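Local coordinates for fatty acid synthase 1, isoform A (Drosophila melanogaster, PDB 6FN6), which probably carries out the dehydration, enoyl reduction and ketoreduction steps of fatty acid synthesis, as the modifying region of the multifunctional animal enzyme, at residues A[958-963]-A[967-972]; A[135-140]-A[181-186]; A[284-289]-A[430-435]; A[267-272]-A[536-541]. All blocks are in the same frame, centred on the assembly; numbering follows the deposited sequence.

In the fold
Contacts 1 and 2 lie about 15 Å apart, centre to centre, and meet where helix 963-974 of the ketoreductase part runs against helix 131-141 of the dehydratase; a salt bridge from R971 to E137 joins them. Contacts 3 and 4, about 13 Å apart between centres, lie on the other side of the chain's centre from contact 2 and are joined by backbone bonds between strand 426-433 (contact 3) and strand 270-271 (contact 4). Contact 1 is partly buried, with V960 exposed, and combines one methyl contact with a helical backbone bond. The other three are buried: contact 2 packs leucines beside a glutamate's aliphatic part, contact 3 sets alanine and valine against two glutamines and a leucine, and contact 4 is polar and knit together by Q535.

Contact 1: A[958-963]-A[967-972]; sequences SGVKTG and LMIRRW
V960 reaches I969 through one methyl each, CG2 to CD1 at 4.0 Å, the two side chains crossing obliquely. The isoleucine is nearly straight beyond CB: CG1 stands anti to the carbonyl carbon (chi1 -64°), and the extended second torsion carries CD1 forward to the valine. Strand residues V979 and I981 also pack on I969, whereas V960 is exposed. The loop holding V960 connects strand 951-955 to helix 963-974, which leads on to the neighbouring parallel strand 978-982, a beta-alpha-beta unit as expected of the Rossmann-type fold of a ketoreductase domain. T962 is the N-cap of this helix, its OG1 bonded to the backbone N of Q965. One turn in, L967 N donates to G963 O at 2.8 Å, with 146° at the hydrogen, and L967 CB lies 3.4 Å from the same G963 O. The rest of the leucine leads away from the loop, and its CD2 sits 3.6 Å above the plane of the R971 guanidinium on one face, toward the rim. On the same helix, M968 O lies off one face of the W972 ring, toward its rim, and W972 NE1 bonds to N942 OD1.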
loop_
_atom_site.group_PDB
_atom_site.type_symbol
_atom_site.label_atom_id
_atom_site.label_comp_id
_atom_site.label_asym_id
_atom_site.label_seq_id
_atom_site.Cartn_x
_atom_site.Cartn_y
_atom_site.Cartn_z
ATOM N N SER A 958 -14.134 22.803 52.821
ATOM C CA SER A 958 -13.041 23.483 52.134
ATOM C C SER A 958 -13.369 23.753 50.667
ATOM O O SER A 958 -12.815 24.669 50.059
ATOM C CB SER A 958 -11.758 22.654 52.233
ATOM O OG SER A 958 -11.979 21.316 51.821
ATOM N N GLY A 959 -14.275 22.962 50.101
ATOM C CA GLY A 959 -14.624 23.101 48.699
ATOM C C GLY A 959 -13.623 22.409 47.793
ATOM O O GLY A 959 -12.832 21.583 48.247
ATOM N N VAL A 960 -13.659 22.745 46.508
ATOM C CA VAL A 960 -12.719 22.180 45.545
ATOM C C VAL A 960 -11.300 22.594 45.912
ATOM O O VAL A 960 -11.002 23.782 46.025
ATOM C CB VAL A 960 -13.063 22.610 44.102
ATOM C CG1 VAL A 960 -12.079 22.005 43.108
ATOM C CG2 VAL A 960 -14.482 22.207 43.749
ATOM N N LYS A 961 -10.430 21.604 46.091
ATOM C CA LYS A 961 -9.060 21.841 46.536
ATOM C C LYS A 961 -8.058 21.328 45.510
ATOM O O LYS A 961 -7.019 21.947 45.283
ATOM C CB LYS A 961 -8.810 21.162 47.888
ATOM C CG LYS A 961 -7.371 21.275 48.397
ATOM C CD LYS A 961 -7.142 20.427 49.641
ATOM C CE LYS A 961 -5.664 20.368 50.006
ATOM N NZ LYS A 961 -5.394 19.402 51.106
ATOM N N THR A 962 -8.370 20.189 44.899
ATOM C CA THR A 962 -7.466 19.562 43.941
ATOM C C THR A 962 -7.993 19.651 42.512
ATOM O O THR A 962 -9.204 19.695 42.285
ATOM C CB THR A 962 -7.222 18.075 44.286
ATOM O OG1 THR A 962 -8.386 17.304 43.954
ATOM C CG2 THR A 962 -6.903 17.902 45.765
ATOM N N GLY A 963 -7.068 19.684 41.556
ATOM C CA GLY A 963 -7.410 19.674 40.146
ATOM C C GLY A 963 -8.189 18.427 39.772
ATOM O O GLY A 963 -9.094 18.468 38.939
ATOM N N LEU A 967 -11.601 18.112 37.851
ATOM C CA LEU A 967 -11.635 17.260 36.668
ATOM C C LEU A 967 -12.876 16.375 36.662
ATOM O O LEU A 967 -13.614 16.329 35.678
ATOM C CB LEU A 967 -10.374 16.393 36.597
ATOM C CG LEU A 967 -10.309 15.345 35.480
ATOM C CD1 LEU A 967 -10.474 15.992 34.111
ATOM C CD2 LEU A 967 -9.002 14.566 35.551
ATOM N N MET A 968 -13.101 15.674 37.767
ATOM C CA MET A 968 -14.228 14.756 37.871
ATOM C C MET A 968 -15.554 15.502 37.751
ATOM O O MET A 968 -16.500 15.014 37.130
ATOM C CB MET A 968 -14.168 13.990 39.194
ATOM C CG MET A 968 -13.009 13.001 39.285
ATOM S SD MET A 968 -12.935 11.822 37.917
ATOM C CE MET A 968 -14.563 11.077 38.006
ATOM N N ILE A 969 -15.622 16.684 38.350
ATOM C CA ILE A 969 -16.835 17.487 38.300
ATOM C C ILE A 969 -17.080 17.905 36.854
ATOM O O ILE A 969 -18.209 17.845 36.367
ATOM C CB ILE A 969 -16.740 18.706 39.248
ATOM C CG1 ILE A 969 -16.636 18.232 40.701
ATOM C CG2 ILE A 969 -17.945 19.633 39.074
ATOM C CD1 ILE A 969 -16.254 19.318 41.686
ATOM N N ARG A 970 -16.019 18.327 36.174
ATOM C CA ARG A 970 -16.123 18.723 34.775
ATOM C C ARG A 970 -16.628 17.554 33.931
ATOM O O ARG A 970 -17.506 17.719 33.085
ATOM C CB ARG A 970 -14.773 19.214 34.242
ATOM C CG ARG A 970 -14.853 19.755 32.823
ATOM C CD ARG A 970 -13.534 20.336 32.343
ATOM N NE ARG A 970 -12.501 19.317 32.178
ATOM C CZ ARG A 970 -12.440 18.470 31.156
ATOM N NH1 ARG A 970 -13.370 18.494 30.211
ATOM N NH2 ARG A 970 -11.459 17.581 31.088
ATOM N N ARG A 971 -16.072 16.371 34.174
ATOM C CA ARG A 971 -16.464 15.182 33.433
ATOM C C ARG A 971 -17.924 14.810 33.695
ATOM O O ARG A 971 -18.644 14.425 32.773
ATOM C CB ARG A 971 -15.548 14.011 33.795
ATOM C CG ARG A 971 -14.127 14.153 33.268
ATOM C CD ARG A 971 -13.266 12.958 33.644
ATOM N NE ARG A 971 -11.988 12.956 32.934
ATOM C CZ ARG A 971 -10.918 12.263 33.313
ATOM N NH1 ARG A 971 -10.957 11.507 34.402
ATOM N NH2 ARG A 971 -9.802 12.327 32.600
ATOM N N TRP A 972 -18.366 14.946 34.943
ATOM C CA TRP A 972 -19.747 14.626 35.296
ATOM C C TRP A 972 -20.707 15.640 34.687
ATOM O O TRP A 972 -21.793 15.285 34.227
ATOM C CB TRP A 972 -19.925 14.581 36.814
ATOM C CG TRP A 972 -19.157 13.482 37.481
ATOM C CD1 TRP A 972 -18.844 12.262 36.957
ATOM C CD2 TRP A 972 -18.591 13.510 38.795
ATOM N NE1 TRP A 972 -18.122 11.528 37.865
ATOM C CE2 TRP A 972 -17.953 12.273 39.002
ATOM C CE3 TRP A 972 -18.563 14.462 39.817
ATOM C CZ2 TRP A 972 -17.295 11.963 40.189
ATOM C CZ3 TRP A 972 -17.912 14.152 40.992
ATOM C CH2 TRP A 972 -17.286 12.914 41.169
#

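Contact 2: A[135-140]-A[181-186]; sequences YKELRL and SILSKN
E137 and L138 both rest on the same methyl, CD2 of L183. In E137, CB leaves the helix toward segment 181-186, and with CG anti to the backbone N (chi1 166°) the next carbon comes to 4.0 Å from L183 CD2. The two side chains slide past each other in opposite directions, and the touching is done by the glutamate's CG. Beyond CG the chain bends (chi2 63°) and turns the carboxylate toward a group of arginines: OE1 forms a salt bridge with R188 NH2, and OE2 pairs with R141 NE as well as with R971 NH2 of helix 963-974. These three cations probably keep the buried acid ionised. L138 comes to L183 at about a right angle, its CD2 4.0 Å from L183 CD2, while Y143 and Y145 of strand 143-145 also pack on L138. Beyond the leucine, S184 OG donates to S181 O at 2.7 Å. The L138 side chain lies about 8 Å from that of D175, the predicted proton donor of the dehydratase, carried on helix 170-183. Helix 131-141 packs beside the last part of that helix in what is predicted to be the C-terminal hotdog fold of the dehydratase domain.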
loop_
_atom_site.group_PDB
_atom_site.type_symbol
_atom_site.label_atom_id
_atom_site.label_comp_id
_atom_site.label_asym_id
_atom_site.label_seq_id
_atom_site.Cartn_x
_atom_site.Cartn_y
_atom_site.Cartn_z
ATOM N N TYR A 135 -1.066 12.262 38.051
ATOM C CA TYR A 135 -0.631 10.879 38.158
ATOM C C TYR A 135 -1.604 10.039 38.983
ATOM O O TYR A 135 -1.550 8.810 38.952
ATOM C CB TYR A 135 0.786 10.818 38.732
ATOM C CG TYR A 135 1.810 11.265 37.713
ATOM C CD1 TYR A 135 2.206 10.418 36.687
ATOM C CD2 TYR A 135 2.352 12.540 37.754
ATOM C CE1 TYR A 135 3.124 10.825 35.740
ATOM C CE2 TYR A 135 3.271 12.955 36.816
ATOM C CZ TYR A 135 3.650 12.096 35.808
ATOM O OH TYR A 135 4.572 12.504 34.871
ATOM N N LYS A 136 -2.486 10.693 39.729
ATOM C CA LYS A 136 -3.614 9.987 40.322
ATOM C C LYS A 136 -4.538 9.527 39.196
ATOM O O LYS A 136 -4.989 8.382 39.175
ATOM C CB LYS A 136 -4.366 10.865 41.323
ATOM C CG LYS A 136 -5.728 10.308 41.698
ATOM C CD LYS A 136 -6.334 11.009 42.899
ATOM C CE LYS A 136 -7.584 10.276 43.355
ATOM N NZ LYS A 136 -8.350 11.027 44.383
ATOM N N GLU A 137 -4.813 10.436 38.266
ATOM C CA GLU A 137 -5.639 10.138 37.100
ATOM C C GLU A 137 -5.056 8.961 36.323
ATOM O O GLU A 137 -5.762 8.006 35.997
ATOM C CB GLU A 137 -5.749 11.374 36.197
ATOM C CG GLU A 137 -6.306 11.117 34.798
ATOM C CD GLU A 137 -7.735 10.612 34.822
ATOM O OE1 GLU A 137 -8.396 10.742 35.876
ATOM O OE2 GLU A 137 -8.202 10.090 33.788
ATOM N N LEU A 138 -3.763 9.041 36.028
ATOM C CA LEU A 138 -3.086 8.021 35.238
ATOM C C LEU A 138 -3.066 6.664 35.945
ATOM O O LEU A 138 -3.241 5.627 35.306
ATOM C CB LEU A 138 -1.658 8.465 34.920
ATOM C CG LEU A 138 -1.522 9.719 34.050
ATOM C CD1 LEU A 138 -0.067 10.120 33.923
ATOM C CD2 LEU A 138 -2.126 9.505 32.675
ATOM N N ARG A 139 -2.837 6.675 37.256
ATOM C CA ARG A 139 -2.834 5.443 38.047
ATOM C C ARG A 139 -4.109 4.640 37.828
ATOM O O ARG A 139 -4.065 3.422 37.664
ATOM C CB ARG A 139 -2.676 5.749 39.539
ATOM C CG ARG A 139 -1.233 5.776 40.029
ATOM C CD ARG A 139 -1.149 5.594 41.540
ATOM N NE ARG A 139 -1.931 6.591 42.270
ATOM C CZ ARG A 139 -1.489 7.798 42.611
ATOM N NH1 ARG A 139 -0.261 8.184 42.287
ATOM N NH2 ARG A 139 -2.282 8.627 43.276
ATOM N N LEU A 140 -5.244 5.327 37.828
ATOM C CA LEU A 140 -6.529 4.662 37.659
ATOM C C LEU A 140 -6.634 4.000 36.295
ATOM O O LEU A 140 -7.397 3.048 36.117
ATOM C CB LEU A 140 -7.679 5.652 37.843
ATOM C CG LEU A 140 -8.257 5.743 39.256
ATOM C CD1 LEU A 140 -7.203 6.182 40.260
ATOM C CD2 LEU A 140 -9.436 6.696 39.260
ATOM N N SER A 181 -0.109 13.638 26.175
ATOM C CA SER A 181 -1.056 13.440 25.083
ATOM C C SER A 181 -2.157 12.463 25.483
ATOM O O SER A 181 -3.293 12.570 25.026
ATOM C CB SER A 181 -0.328 12.930 23.841
ATOM O OG SER A 181 -1.211 12.811 22.740
ATOM N N ILE A 182 -1.813 11.515 26.345
ATOM C CA ILE A 182 -2.760 10.499 26.775
ATOM C C ILE A 182 -3.776 11.106 27.739
ATOM O O ILE A 182 -4.910 10.634 27.828
ATOM C CB ILE A 182 -2.019 9.299 27.409
ATOM C CG1 ILE A 182 -1.258 8.523 26.332
ATOM C CG2 ILE A 182 -2.992 8.369 28.129
ATOM C CD1 ILE A 182 -0.217 7.555 26.875
ATOM N N LEU A 183 -3.373 12.160 28.446
ATOM C CA LEU A 183 -4.263 12.839 29.386
ATOM C C LEU A 183 -5.509 13.366 28.693
ATOM O O LEU A 183 -6.619 13.241 29.208
ATOM C CB LEU A 183 -3.547 14.004 30.070
ATOM C CG LEU A 183 -2.833 13.788 31.401
ATOM C CD1 LEU A 183 -2.343 15.129 31.921
ATOM C CD2 LEU A 183 -3.723 13.110 32.433
ATOM N N SER A 184 -5.317 13.965 27.524
ATOM C CA SER A 184 -6.406 14.600 26.792
ATOM C C SER A 184 -7.442 13.586 26.301
ATOM O O SER A 184 -8.586 13.946 26.026
ATOM C CB SER A 184 -5.844 15.395 25.610
ATOM O OG SER A 184 -5.051 14.571 24.776
ATOM N N LYS A 185 -7.042 12.323 26.196
ATOM C CA LYS A 185 -7.954 11.276 25.748
ATOM C C LYS A 185 -9.098 11.100 26.742
ATOM O O LYS A 185 -8.883 11.032 27.950
ATOM C CB LYS A 185 -7.207 9.957 25.554
ATOM C CG LYS A 185 -6.338 9.926 24.307
ATOM C CD LYS A 185 -5.617 8.598 24.158
ATOM C CE LYS A 185 -5.000 8.447 22.775
ATOM N NZ LYS A 185 -6.033 8.257 21.718
ATOM N N ASN A 186 -10.318 11.031 26.218
ATOM C CA ASN A 186 -11.516 11.025 27.050
ATOM C C ASN A 186 -11.707 9.685 27.757
ATOM O O ASN A 186 -12.052 9.641 28.938
ATOM C CB ASN A 186 -12.744 11.350 26.200
ATOM C CG ASN A 186 -13.950 11.719 27.040
ATOM O OD1 ASN A 186 -14.027 11.380 28.221
ATOM N ND2 ASN A 186 -14.895 12.430 26.435
#

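Contact 3: A[284-289]-A[430-435]; sequences LHALDV and QEQSLG
Q430 and Q432 both leave strand 426-433 toward the helix, but their amides end differently. Q430 presents its nitrogen corner to V289, NE2 lying 3.7 Å from CG1, and the two side chains cross at about a right angle; its OE1 takes a weak hydrogen bond from N269 ND2. The Q432 amide is instead held by polar partners: NE2 donates to S433 O at 2.9 Å, almost straight at 174°, lying in the carbonyl plane on a lone pair, with the acceptor also in the plane of the amide. Helix 279-296 here covers a mixed sheet whose strand order, apart from the added edge strand 270-271, is that of a class I methyltransferase, with 438-445 antiparallel to its neighbours, consistent with the pseudo-methyltransferase domain of animal fatty acid synthases. The same Q432 nitrogen also bonds to T273 O, and its OE1 accepts from N271 ND2, so both ends of the amide are engaged. With CG anti to the backbone N (chi1 173°), that carbon lies 3.8 Å from A286 CB, and a bend at chi2 then turns the amide to its partners. Shortening Q432 to an alanine would take away the methylene on A286 and is likely to leave N271 ND2 and the carbonyls of S433 and T273 without this partner. L440, on the adjoining strand 438-445, packs against both A286 and L434. A286 CB itself is shared, since L434 CD2 touches it at 3.7 Å.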
loop_
_atom_site.group_PDB
_atom_site.type_symbol
_atom_site.label_atom_id
_atom_site.label_comp_id
_atom_site.label_asym_id
_atom_site.label_seq_id
_atom_site.Cartn_x
_atom_site.Cartn_y
_atom_site.Cartn_z
ATOM N N LEU A 284 -22.504 -25.164 58.364
ATOM C CA LEU A 284 -21.306 -24.358 58.174
ATOM C C LEU A 284 -21.403 -23.051 58.958
ATOM O O LEU A 284 -20.428 -22.617 59.570
ATOM C CB LEU A 284 -21.076 -24.074 56.688
ATOM C CG LEU A 284 -20.646 -25.268 55.828
ATOM C CD1 LEU A 284 -20.444 -24.831 54.389
ATOM C CD2 LEU A 284 -19.382 -25.938 56.358
ATOM N N HIS A 285 -22.576 -22.424 58.930
ATOM C CA HIS A 285 -22.811 -21.205 59.700
ATOM C C HIS A 285 -22.679 -21.460 61.203
ATOM O O HIS A 285 -22.103 -20.653 61.933
ATOM C CB HIS A 285 -24.192 -20.628 59.384
ATOM C CG HIS A 285 -24.260 -19.895 58.083
ATOM N ND1 HIS A 285 -23.138 -19.393 57.449
ATOM C CD2 HIS A 285 -25.306 -19.575 57.288
ATOM C CE1 HIS A 285 -23.495 -18.800 56.330
ATOM N NE2 HIS A 285 -24.810 -18.895 56.205
ATOM N N ALA A 286 -23.221 -22.583 61.661
ATOM C CA ALA A 286 -23.122 -22.950 63.066
ATOM C C ALA A 286 -21.655 -23.007 63.486
ATOM O O ALA A 286 -21.284 -22.498 64.544
ATOM C CB ALA A 286 -23.809 -24.287 63.320
ATOM N N LEU A 287 -20.825 -23.623 62.651
ATOM C CA LEU A 287 -19.392 -23.702 62.914
ATOM C C LEU A 287 -18.749 -22.321 62.859
ATOM O O LEU A 287 -17.852 -22.013 63.642
ATOM C CB LEU A 287 -18.704 -24.634 61.911
ATOM C CG LEU A 287 -19.064 -26.119 61.997
ATOM C CD1 LEU A 287 -18.706 -26.827 60.707
ATOM C CD2 LEU A 287 -18.358 -26.768 63.175
ATOM N N ASP A 288 -19.201 -21.499 61.921
ATOM C CA ASP A 288 -18.684 -20.145 61.778
ATOM C C ASP A 288 -18.982 -19.319 63.026
ATOM O O ASP A 288 -18.134 -18.566 63.501
ATOM C CB ASP A 288 -19.280 -19.475 60.543
ATOM C CG ASP A 288 -18.452 -18.300 60.063
ATOM O OD1 ASP A 288 -17.811 -17.633 60.901
ATOM O OD2 ASP A 288 -18.434 -18.051 58.840
ATOM N N VAL A 289 -20.192 -19.465 63.554
ATOM C CA VAL A 289 -20.584 -18.743 64.755
ATOM C C VAL A 289 -19.743 -19.220 65.933
ATOM O O VAL A 289 -19.305 -18.421 66.760
ATOM C CB VAL A 289 -22.087 -18.918 65.048
ATOM C CG1 VAL A 289 -22.435 -18.349 66.419
ATOM C CG2 VAL A 289 -22.923 -18.253 63.973
ATOM N N GLN A 430 -23.399 -22.197 74.226
ATOM C CA GLN A 430 -24.337 -22.033 73.122
ATOM C C GLN A 430 -24.936 -23.369 72.705
ATOM O O GLN A 430 -24.307 -24.418 72.848
ATOM C CB GLN A 430 -23.648 -21.382 71.917
ATOM C CG GLN A 430 -23.370 -19.896 72.086
ATOM C CD GLN A 430 -23.247 -19.161 70.764
ATOM O OE1 GLN A 430 -23.628 -17.994 70.659
ATOM N NE2 GLN A 430 -22.713 -19.837 69.750
ATOM N N GLU A 431 -26.155 -23.316 72.185
ATOM C CA GLU A 431 -26.798 -24.480 71.589
ATOM C C GLU A 431 -27.454 -24.090 70.276
ATOM O O GLU A 431 -28.455 -23.374 70.259
ATOM C CB GLU A 431 -27.836 -25.088 72.531
ATOM C CG GLU A 431 -27.242 -25.849 73.700
ATOM C CD GLU A 431 -28.294 -26.301 74.695
ATOM O OE1 GLU A 431 -29.499 -26.137 74.409
ATOM O OE2 GLU A 431 -27.914 -26.833 75.758
ATOM N N GLN A 432 -26.874 -24.552 69.175
ATOM C CA GLN A 432 -27.400 -24.253 67.852
ATOM C C GLN A 432 -27.923 -25.521 67.194
ATOM O O GLN A 432 -27.220 -26.528 67.104
ATOM C CB GLN A 432 -26.326 -23.600 66.974
ATOM C CG GLN A 432 -26.739 -23.400 65.515
ATOM C CD GLN A 432 -27.991 -22.559 65.365
ATOM O OE1 GLN A 432 -28.004 -21.379 65.720
ATOM N NE2 GLN A 432 -29.052 -23.162 64.835
ATOM N N SER A 433 -29.171 -25.465 66.750
ATOM C CA SER A 433 -29.802 -26.604 66.104
ATOM C C SER A 433 -29.132 -26.876 64.766
ATOM O O SER A 433 -28.700 -25.950 64.078
ATOM C CB SER A 433 -31.297 -26.354 65.901
ATOM O OG SER A 433 -31.510 -25.249 65.040
ATOM N N LEU A 434 -29.037 -28.154 64.416
ATOM C CA LEU A 434 -28.570 -28.567 63.101
ATOM C C LEU A 434 -29.705 -29.359 62.474
ATOM O O LEU A 434 -29.612 -30.571 62.278
ATOM C CB LEU A 434 -27.293 -29.404 63.204
ATOM C CG LEU A 434 -26.085 -28.676 63.803
ATOM C CD1 LEU A 434 -24.916 -29.625 64.012
ATOM C CD2 LEU A 434 -25.672 -27.512 62.913
ATOM N N GLY A 435 -30.786 -28.648 62.172
ATOM C CA GLY A 435 -32.030 -29.284 61.799
ATOM C C GLY A 435 -32.657 -29.790 63.076
ATOM O O GLY A 435 -32.456 -29.210 64.142
#

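Contact 4: A[267-272]-A[536-541]; sequences VPNINT and LEKDLI
N269 and K538 approach from opposite directions, and their polar ends come near without bonding directly: K538 NZ is 3.6 Å from N269 OD1 and 3.9 Å from N269 CB. The hydrogen bonds run through Q535 instead, whose NE2 donates to N269 OD1 while its OE1 accepts from K538 NZ. A second acceptor, V429 O of strand 426-433, also takes a bond from the ammonium group, so the buried charge is met by neutral oxygens. The lysine gets there fully stretched, CG anti to the carbonyl carbon (chi1 -54°) and the chain extended beyond it. A looser van der Waals approach brings L540 CD1 to 4.4 Å from N269 ND2; the same leucine side chain packs on V429. Backbone bonding shapes the other segment: a type I beta turn runs from L536 to D539, with D539 N donating to L536 O at 3.2 Å, and D539 leaves the helical path with positive phi. The turn follows helix 530-536 and leads into strand 542-546 of the pseudo-ketoreductase part, while N269 lies between strand 257-268 and strand 270-271, the latter pairing with strand 426-433 of the adjacent sheet.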
loop_
_atom_site.group_PDB
_atom_site.type_symbol
_atom_site.label_atom_id
_atom_site.label_comp_id
_atom_site.label_asym_id
_atom_site.label_seq_id
_atom_site.Cartn_x
_atom_site.Cartn_y
_atom_site.Cartn_z
ATOM N N VAL A 267 -27.673 -13.595 67.304
ATOM C CA VAL A 267 -27.769 -15.042 67.424
ATOM C C VAL A 267 -27.923 -15.408 68.895
ATOM O O VAL A 267 -26.998 -15.203 69.682
ATOM C CB VAL A 267 -26.540 -15.742 66.814
ATOM C CG1 VAL A 267 -26.661 -17.258 66.945
ATOM C CG2 VAL A 267 -26.364 -15.344 65.361
ATOM N N PRO A 268 -29.096 -15.937 69.281
ATOM C CA PRO A 268 -29.246 -16.380 70.672
ATOM C C PRO A 268 -28.238 -17.468 71.028
ATOM O O PRO A 268 -27.923 -18.294 70.169
ATOM C CB PRO A 268 -30.677 -16.931 70.720
ATOM C CG PRO A 268 -31.375 -16.324 69.560
ATOM C CD PRO A 268 -30.330 -16.144 68.504
ATOM N N ASN A 269 -27.740 -17.466 72.260
ATOM C CA ASN A 269 -26.879 -18.545 72.727
ATOM C C ASN A 269 -27.602 -19.868 72.508
ATOM O O ASN A 269 -27.007 -20.859 72.083
ATOM C CB ASN A 269 -26.516 -18.369 74.202
ATOM C CG ASN A 269 -25.673 -17.129 74.460
ATOM O OD1 ASN A 269 -25.839 -16.463 75.481
ATOM N ND2 ASN A 269 -24.749 -16.830 73.554
ATOM N N ILE A 270 -28.894 -19.874 72.818
ATOM C CA ILE A 270 -29.736 -21.033 72.578
ATOM C C ILE A 270 -30.619 -20.745 71.371
ATOM O O ILE A 270 -31.639 -20.064 71.483
ATOM C CB ILE A 270 -30.580 -21.393 73.818
ATOM C CG1 ILE A 270 -29.709 -21.420 75.083
ATOM C CG2 ILE A 270 -31.277 -22.729 73.613
ATOM C CD1 ILE A 270 -28.517 -22.368 75.017
ATOM N N ASN A 271 -30.220 -21.258 70.214
ATOM C CA ASN A 271 -30.942 -20.994 68.976
ATOM C C ASN A 271 -31.533 -22.293 68.440
ATOM O O ASN A 271 -30.802 -23.200 68.044
ATOM C CB ASN A 271 -30.013 -20.351 67.946
ATOM C CG ASN A 271 -30.765 -19.699 66.802
ATOM O OD1 ASN A 271 -31.960 -19.423 66.903
ATOM N ND2 ASN A 271 -30.058 -19.429 65.711
ATOM N N THR A 272 -32.861 -22.371 68.426
ATOM C CA THR A 272 -33.556 -23.574 67.979
ATOM C C THR A 272 -33.966 -23.464 66.517
ATOM O O THR A 272 -34.697 -24.312 66.002
ATOM C CB THR A 272 -34.814 -23.842 68.821
ATOM O OG1 THR A 272 -35.727 -22.747 68.682
ATOM C CG2 THR A 272 -34.450 -24.018 70.292
ATOM N N LEU A 536 -23.657 -14.720 83.040
ATOM C CA LEU A 536 -22.361 -14.117 83.297
ATOM C C LEU A 536 -21.388 -15.154 83.841
ATOM O O LEU A 536 -20.182 -14.916 83.895
ATOM C CB LEU A 536 -22.502 -12.949 84.270
ATOM C CG LEU A 536 -23.422 -11.815 83.807
ATOM C CD1 LEU A 536 -23.517 -10.734 84.867
ATOM C CD2 LEU A 536 -22.958 -11.225 82.482
ATOM N N GLU A 537 -21.912 -16.315 84.223
ATOM C CA GLU A 537 -21.077 -17.426 84.666
ATOM C C GLU A 537 -20.356 -18.079 83.490
ATOM O O GLU A 537 -19.502 -18.944 83.680
ATOM C CB GLU A 537 -21.917 -18.467 85.406
ATOM C CG GLU A 537 -22.150 -18.144 86.872
ATOM C CD GLU A 537 -23.065 -19.148 87.545
ATOM O OE1 GLU A 537 -23.492 -18.891 88.691
ATOM O OE2 GLU A 537 -23.362 -20.193 86.925
ATOM N N LYS A 538 -20.705 -17.660 82.278
ATOM C CA LYS A 538 -20.041 -18.143 81.071
ATOM C C LYS A 538 -18.762 -17.357 80.802
ATOM O O LYS A 538 -17.848 -17.845 80.139
ATOM C CB LYS A 538 -20.979 -18.028 79.872
ATOM C CG LYS A 538 -22.312 -18.711 80.075
ATOM C CD LYS A 538 -23.111 -18.735 78.794
ATOM C CE LYS A 538 -24.460 -19.403 78.984
ATOM N NZ LYS A 538 -25.347 -19.160 77.812
ATOM N N ASP A 539 -18.709 -16.141 81.337
ATOM C CA ASP A 539 -17.532 -15.290 81.229
ATOM C C ASP A 539 -17.263 -14.903 79.772
ATOM O O ASP A 539 -16.111 -14.841 79.333
ATOM C CB ASP A 539 -16.312 -15.990 81.832
ATOM C CG ASP A 539 -15.211 -15.018 82.211
ATOM O OD1 ASP A 539 -15.533 -13.872 82.592
ATOM O OD2 ASP A 539 -14.025 -15.400 82.128
ATOM N N LEU A 540 -18.338 -14.644 79.032
ATOM C CA LEU A 540 -18.236 -14.134 77.668
ATOM C C LEU A 540 -18.034 -12.624 77.710
ATOM O O LEU A 540 -18.639 -11.940 78.532
ATOM C CB LEU A 540 -19.491 -14.476 76.864
ATOM C CG LEU A 540 -19.898 -15.951 76.806
ATOM C CD1 LEU A 540 -21.181 -16.106 76.009
ATOM C CD2 LEU A 540 -18.788 -16.812 76.211
ATOM N N ILE A 541 -17.190 -12.098 76.827
ATOM C CA ILE A 541 -16.908 -10.667 76.841
ATOM C C ILE A 541 -18.087 -9.897 76.256
ATOM O O ILE A 541 -18.295 -8.730 76.586
ATOM C CB ILE A 541 -15.600 -10.332 76.094
ATOM C CG1 ILE A 541 -15.696 -10.665 74.604
ATOM C CG2 ILE A 541 -14.432 -11.085 76.713
ATOM C CD1 ILE A 541 -14.625 -9.981 73.778
#